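Local coordinates for protein vibralactone Cyclase (Boreostereum vibrans, PDB 6KD0) that probably catalyses the cyclization that forms the fused bicyclic beta-lactone of vibralactone, using an alpha/beta-hydrolase scaffold, at residues Pro271-Gly279 / Phe326-Leu337. Sequence-based numbering, arbitrary orientation.
Sequences PPLFFMSCG and FQEETIEGMSWL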
ATOM      1  N   PRO A 271     -11.523  -5.402   8.278  1.00 22.27           N
ATOM      2  CA  PRO A 271     -10.801  -6.681   8.199  1.00 21.94           C
ATOM      3  C   PRO A 271      -9.597  -6.684   9.119  1.00 21.07           C
ATOM      4  O   PRO A 271      -9.072  -5.618   9.482  1.00 23.02           O
ATOM      5  CB  PRO A 271     -10.374  -6.775   6.722  1.00 23.79           C
ATOM      6  CG  PRO A 271     -11.150  -5.726   5.998  1.00 25.26           C
ATOM      7  CD  PRO A 271     -11.514  -4.670   6.996  1.00 19.19           C
ATOM      8  N   PRO A 272      -9.144  -7.864   9.540  1.00 24.15           N
ATOM      9  CA  PRO A 272      -7.897  -7.943  10.298  1.00 20.21           C
ATOM     10  C   PRO A 272      -6.797  -7.214   9.543  1.00 18.73           C
ATOM     11  O   PRO A 272      -6.728  -7.265   8.317  1.00 20.78           O
ATOM     12  CB  PRO A 272      -7.623  -9.448  10.399  1.00 26.79           C
ATOM     13  CG  PRO A 272      -8.925 -10.118  10.092  1.00 30.60           C
ATOM     14  CD  PRO A 272      -9.749  -9.180   9.261  1.00 23.74           C
ATOM     15  N   LEU A 273      -5.956  -6.501  10.285  1.00 22.04           N
ATOM     16  CA  LEU A 273      -5.043  -5.520   9.719  1.00 20.37           C
ATOM     17  C   LEU A 273      -3.606  -5.862  10.075  1.00 19.98           C
ATOM     18  O   LEU A 273      -3.263  -5.932  11.257  1.00 23.76           O
ATOM     19  CB  LEU A 273      -5.384  -4.120  10.225  1.00 20.35           C
ATOM     20  CG  LEU A 273      -4.385  -3.028   9.860  1.00 21.71           C
ATOM     21  CD1 LEU A 273      -4.323  -2.835   8.350  1.00 20.82           C
ATOM     22  CD2 LEU A 273      -4.781  -1.734  10.552  1.00 22.75           C
ATOM     23  N   PHE A 274      -2.763  -6.008   9.052  1.00 20.88           N
ATOM     24  CA  PHE A 274      -1.321  -6.165   9.195  1.00 20.76           C
ATOM     25  C   PHE A 274      -0.684  -4.858   8.737  1.00 19.41           C
ATOM     26  O   PHE A 274      -0.778  -4.496   7.557  1.00 20.37           O
ATOM     27  CB  PHE A 274      -0.813  -7.359   8.382  1.00 22.34           C
ATOM     28  CG  PHE A 274       0.641  -7.717   8.631  1.00 22.04           C
ATOM     29  CD1 PHE A 274       1.660  -7.100   7.924  1.00 21.44           C
ATOM     30  CD2 PHE A 274       0.975  -8.716   9.533  1.00 23.45           C
ATOM     31  CE1 PHE A 274       2.986  -7.445   8.143  1.00 22.19           C
ATOM     32  CE2 PHE A 274       2.299  -9.065   9.762  1.00 24.89           C
ATOM     33  CZ  PHE A 274       3.309  -8.427   9.061  1.00 26.50           C
ATOM     34  N   PHE A 275      -0.036  -4.162   9.667  1.00 18.81           N
ATOM     35  CA  PHE A 275       0.452  -2.809   9.464  1.00 22.77           C
ATOM     36  C   PHE A 275       1.972  -2.813   9.517  1.00 21.51           C
ATOM     37  O   PHE A 275       2.565  -3.378  10.444  1.00 24.65           O
ATOM     38  CB  PHE A 275      -0.125  -1.879  10.536  1.00 20.16           C
ATOM     39  CG  PHE A 275      -0.063  -0.434  10.180  1.00 21.83           C
ATOM     40  CD1 PHE A 275       1.132   0.259  10.254  1.00 24.59           C
ATOM     41  CD2 PHE A 275      -1.214   0.240   9.771  1.00 20.73           C
ATOM     42  CE1 PHE A 275       1.190   1.606   9.918  1.00 24.73           C
ATOM     43  CE2 PHE A 275      -1.155   1.589   9.438  1.00 20.40           C
ATOM     44  CZ  PHE A 275       0.043   2.260   9.515  1.00 20.97           C
ATOM     45  N   MET A 276       2.606  -2.205   8.518  1.00 19.57           N
ATOM     46  CA  MET A 276       4.059  -2.156   8.450  1.00 22.09           C
ATOM     47  C   MET A 276       4.494  -0.703   8.453  1.00 22.46           C
ATOM     48  O   MET A 276       3.995   0.091   7.656  1.00 19.57           O
ATOM     49  CB  MET A 276       4.570  -2.866   7.198  1.00 18.11           C
ATOM     50  CG  MET A 276       4.041  -4.262   7.079  1.00 20.00           C
ATOM     51  SD  MET A 276       4.720  -5.107   5.657  1.00 20.31           S
ATOM     52  CE  MET A 276       6.375  -5.461   6.250  1.00 21.82           C
ATOM     53  N   SER A 277       5.432  -0.363   9.330  1.00 19.05           N
ATOM     54  CA  SER A 277       5.846   1.014   9.542  1.00 20.16           C
ATOM     55  C   SER A 277       7.353   1.142   9.382  1.00 21.86           C
ATOM     56  O   SER A 277       8.108   0.237   9.750  1.00 21.23           O
ATOM     57  CB  SER A 277       5.431   1.499  10.932  1.00 21.19           C
ATOM     58  OG  SER A 277       5.656   2.903  11.094  1.00 24.63           O
ATOM     59  N   CYS A 278       7.786   2.275   8.839  1.00 23.85           N
ATOM     60  CA  CYS A 278       9.196   2.638   8.803  1.00 22.84           C
ATOM     61  C   CYS A 278       9.445   3.704   9.861  1.00 24.54           C
ATOM     62  O   CYS A 278       8.657   4.650   9.998  1.00 25.23           O
ATOM     63  CB  CYS A 278       9.608   3.145   7.420  1.00 23.93           C
ATOM     64  SG  CYS A 278       9.570   1.849   6.169  1.00 28.89           S
ATOM     65  N   GLY A 279      10.555   3.568  10.589  1.00 23.45           N
ATOM     66  CA  GLY A 279      10.774   4.430  11.739  1.00 25.06           C
ATOM     67  C   GLY A 279      11.155   5.852  11.375  1.00 22.02           C
ATOM     68  O   GLY A 279      10.786   6.795  12.073  1.00 24.80           O
ATOM     69  N   PHE A 326      12.076  -6.978   4.822  1.00 19.18           N
ATOM     70  CA  PHE A 326      10.815  -6.245   4.731  1.00 19.36           C
ATOM     71  C   PHE A 326       9.864  -6.900   3.727  1.00 20.01           C
ATOM     72  O   PHE A 326       8.671  -7.085   4.006  1.00 21.53           O
ATOM     73  CB  PHE A 326      11.097  -4.782   4.355  1.00 18.94           C
ATOM     74  CG  PHE A 326       9.898  -3.858   4.513  1.00 22.08           C
ATOM     75  CD1 PHE A 326       8.888  -3.823   3.557  1.00 22.99           C
ATOM     76  CD2 PHE A 326       9.797  -3.020   5.613  1.00 24.47           C
ATOM     77  CE1 PHE A 326       7.777  -2.965   3.709  1.00 21.49           C
ATOM     78  CE2 PHE A 326       8.705  -2.161   5.771  1.00 21.82           C
ATOM     79  CZ  PHE A 326       7.702  -2.138   4.818  1.00 23.18           C
ATOM     80  N   GLN A 327      10.370  -7.269   2.551  1.00 20.06           N
ATOM     81  CA  GLN A 327       9.475  -7.917   1.586  1.00 19.41           C
ATOM     82  C   GLN A 327       9.043  -9.301   2.068  1.00 20.84           C
ATOM     83  O   GLN A 327       7.875  -9.691   1.894  1.00 19.74           O
ATOM     84  CB  GLN A 327      10.107  -8.005   0.201  1.00 20.06           C
ATOM     85  CG  GLN A 327       9.137  -8.540  -0.858  1.00 21.11           C
ATOM     86  CD  GLN A 327       7.932  -7.626  -1.097  1.00 24.12           C
ATOM     87  OE1 GLN A 327       7.922  -6.458  -0.695  1.00 25.64           O
ATOM     88  NE2 GLN A 327       6.924  -8.153  -1.771  1.00 24.31           N
ATOM     89  N   GLU A 328       9.959 -10.044   2.703  1.00 20.78           N
ATOM     90  CA  GLU A 328       9.615 -11.359   3.243  1.00 23.96           C
ATOM     91  C   GLU A 328       8.539 -11.251   4.314  1.00 23.08           C
ATOM     92  O   GLU A 328       7.623 -12.076   4.369  1.00 24.10           O
ATOM     93  CB  GLU A 328      10.858 -12.042   3.816  1.00 24.48           C
ATOM     94  CG  GLU A 328      11.867 -12.501   2.770  1.00 30.45           C
ATOM     95  CD  GLU A 328      13.221 -12.858   3.389  1.00 42.77           C
ATOM     96  OE1 GLU A 328      13.287 -12.991   4.634  1.00 39.76           O
ATOM     97  OE2 GLU A 328      14.214 -12.997   2.637  1.00 43.83           O
ATOM     98  N   GLU A 329       8.634 -10.238   5.175  1.00 22.34           N
ATOM     99  CA  GLU A 329       7.626 -10.046   6.212  1.00 22.71           C
ATOM    100  C   GLU A 329       6.309  -9.526   5.637  1.00 22.23           C
ATOM    101  O   GLU A 329       5.240  -9.828   6.185  1.00 21.83           O
ATOM    102  CB  GLU A 329       8.155  -9.108   7.290  1.00 23.80           C
ATOM    103  CG  GLU A 329       7.163  -8.907   8.440  1.00 33.43           C
ATOM    104  CD  GLU A 329       7.843  -8.553   9.751  1.00 43.23           C
ATOM    105  OE1 GLU A 329       7.194  -8.706  10.817  1.00 42.18           O
ATOM    106  OE2 GLU A 329       9.019  -8.113   9.712  1.00 43.19           O
ATOM    107  N   THR A 330       6.361  -8.755   4.543  1.00 20.16           N
ATOM    108  CA  THR A 330       5.143  -8.429   3.800  1.00 20.45           C
ATOM    109  C   THR A 330       4.427  -9.705   3.383  1.00 22.50           C
ATOM    110  O   THR A 330       3.213  -9.869   3.598  1.00 22.20           O
ATOM    111  CB  THR A 330       5.476  -7.592   2.552  1.00 21.42           C
ATOM    112  OG1 THR A 330       6.033  -6.328   2.937  1.00 19.96           O
ATOM    113  CG2 THR A 330       4.215  -7.357   1.705  1.00 18.59           C
ATOM    114  N   ILE A 331       5.178 -10.623   2.779  1.00 20.89           N
ATOM    115  CA  ILE A 331       4.596 -11.868   2.291  1.00 22.26           C
ATOM    116  C   ILE A 331       4.095 -12.726   3.450  1.00 23.32           C
ATOM    117  O   ILE A 331       3.048 -13.379   3.342  1.00 23.89           O
ATOM    118  CB  ILE A 331       5.615 -12.613   1.409  1.00 23.18           C
ATOM    119  CG1 ILE A 331       5.876 -11.805   0.132  1.00 22.57           C
ATOM    120  CG2 ILE A 331       5.114 -14.005   1.089  1.00 23.65           C
ATOM    121  CD1 ILE A 331       7.012 -12.354  -0.715  1.00 25.84           C
ATOM    122  N   GLU A 332       4.807 -12.708   4.583  1.00 24.89           N
ATOM    123  CA  GLU A 332       4.368 -13.437   5.778  1.00 23.89           C
ATOM    124  C   GLU A 332       3.082 -12.851   6.350  1.00 25.47           C
ATOM    125  O   GLU A 332       2.221 -13.589   6.845  1.00 24.20           O
ATOM    126  CB  GLU A 332       5.458 -13.420   6.852  1.00 27.56           C
ATOM    127  CG  GLU A 332       6.536 -14.485   6.718  1.00 33.80           C
ATOM    128  CD  GLU A 332       7.678 -14.275   7.713  1.00 49.17           C
ATOM    129  OE1 GLU A 332       8.747 -14.911   7.537  1.00 52.38           O
ATOM    130  OE2 GLU A 332       7.502 -13.478   8.672  1.00 45.87           O
ATOM    131  N   GLY A 333       2.943 -11.526   6.321  1.00 21.08           N
ATOM    132  CA  GLY A 333       1.697 -10.915   6.764  1.00 20.79           C
ATOM    133  C   GLY A 333       0.537 -11.270   5.852  1.00 19.94           C
ATOM    134  O   GLY A 333      -0.574 -11.555   6.310  1.00 22.11           O
ATOM    135  N   MET A 334       0.784 -11.261   4.544  1.00 19.08           N
ATOM    136  CA  MET A 334      -0.216 -11.782   3.613  1.00 22.95           C
ATOM    137  C   MET A 334      -0.600 -13.216   3.960  1.00 22.00           C
ATOM    138  O   MET A 334      -1.782 -13.576   3.935  1.00 23.09           O
ATOM    139  CB  MET A 334       0.299 -11.713   2.182  1.00 18.65           C
ATOM    140  CG  MET A 334       0.467 -10.280   1.673  1.00 19.91           C
ATOM    141  SD  MET A 334       1.131 -10.193   0.008  1.00 26.01           S
ATOM    142  CE  MET A 334       0.882  -8.428  -0.305  1.00 20.84           C
ATOM    143  N   SER A 335       0.397 -14.063   4.215  1.00 24.11           N
ATOM    144  CA  SER A 335       0.111 -15.457   4.541  1.00 27.03           C
ATOM    145  C   SER A 335      -0.724 -15.561   5.804  1.00 23.30           C
ATOM    146  O   SER A 335      -1.631 -16.391   5.873  1.00 29.42           O
ATOM    147  CB  SER A 335       1.408 -16.246   4.688  1.00 25.93           C
ATOM    148  OG  SER A 335       1.853 -16.630   3.409  1.00 32.88           O
ATOM    149  N   TRP A 336      -0.435 -14.724   6.808  1.00 24.65           N
ATOM    150  CA  TRP A 336      -1.253 -14.687   8.016  1.00 20.20           C
ATOM    151  C   TRP A 336      -2.694 -14.353   7.674  1.00 28.16           C
ATOM    152  O   TRP A 336      -3.624 -15.066   8.071  1.00 28.37           O
ATOM    153  CB  TRP A 336      -0.683 -13.676   9.010  1.00 27.43           C
ATOM    154  CG  TRP A 336      -1.578 -13.427  10.188  1.00 28.38           C
ATOM    155  CD1 TRP A 336      -2.011 -14.346  11.106  1.00 32.44           C
ATOM    156  CD2 TRP A 336      -2.168 -12.176  10.561  1.00 27.61           C
ATOM    157  NE1 TRP A 336      -2.824 -13.737  12.039  1.00 32.33           N
ATOM    158  CE2 TRP A 336      -2.939 -12.407  11.725  1.00 35.84           C
ATOM    159  CE3 TRP A 336      -2.110 -10.885  10.030  1.00 27.54           C
ATOM    160  CZ2 TRP A 336      -3.654 -11.389  12.364  1.00 30.38           C
ATOM    161  CZ3 TRP A 336      -2.823  -9.874  10.655  1.00 25.96           C
ATOM    162  CH2 TRP A 336      -3.582 -10.135  11.820  1.00 32.19           C
ATOM    163  N   LEU A 337      -2.896 -13.292   6.891  1.00 21.77           N
ATOM    164  CA  LEU A 337      -4.254 -12.899   6.529  1.00 25.91           C
ATOM    165  C   LEU A 337      -4.974 -13.995   5.743  1.00 25.46           C
ATOM    166  O   LEU A 337      -6.148 -14.286   5.999  1.00 26.74           O
ATOM    167  CB  LEU A 337      -4.215 -11.596   5.738  1.00 21.09           C
ATOM    168  CG  LEU A 337      -3.693 -10.407   6.543  1.00 25.45           C
ATOM    169  CD1 LEU A 337      -3.453  -9.185   5.626  1.00 19.42           C
ATOM    170  CD2 LEU A 337      -4.657 -10.055   7.672  1.00 23.22           C
TER
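Phe326 turns one ring face to the methyl of Met276: CE sits 3.8 Å from the ring centroid and 10° off the normal, a CH-pi contact, while SD lies obliquely to the same ring in a Met-aromatic contact. The bend of the methionine at chi3 (75°) brings CE back over the ring. Cys278 SG approaches this ring obliquely too, 4.1 Å from Phe326 CE2. One turn on, the aliphatic part of Glu329 meets the edge of the Phe274 ring, CG to CZ 3.9 Å, and its OE1 hydrogen-bonds Thr304 OG1 on strand 301-307. The Thr330 side chain crosses that of Met276 at about a right angle, its OG1 3.3 Å from Met276 SD, and donates to Phe326 O, which also accepts from Thr330 N on the opposite face of its carbonyl plane. Strand 273-278 and segment 326-337 run antiparallel (170°, axes 9.0 Å apart), as expected where the C-terminal helix of an alpha/beta hydrolase, here 321-338, covers the central sheet; Cys278 touches the probable Ser177-His311-Asp281 triad. Gly333 CA lies over a face of the Phe274 ring, 3.5 Å from its centroid and nearly on the normal, a CH-pi contact; the absence of a side chain leaves room for the ring. Trp336 CE3 comes to that ring's edge, 3.8 Å from Phe274 CD2, and the indole also forms a cation-pi contact with Arg302. Leu337 ends the interface, CD2 packing 4.1 Å from Pro272 CB.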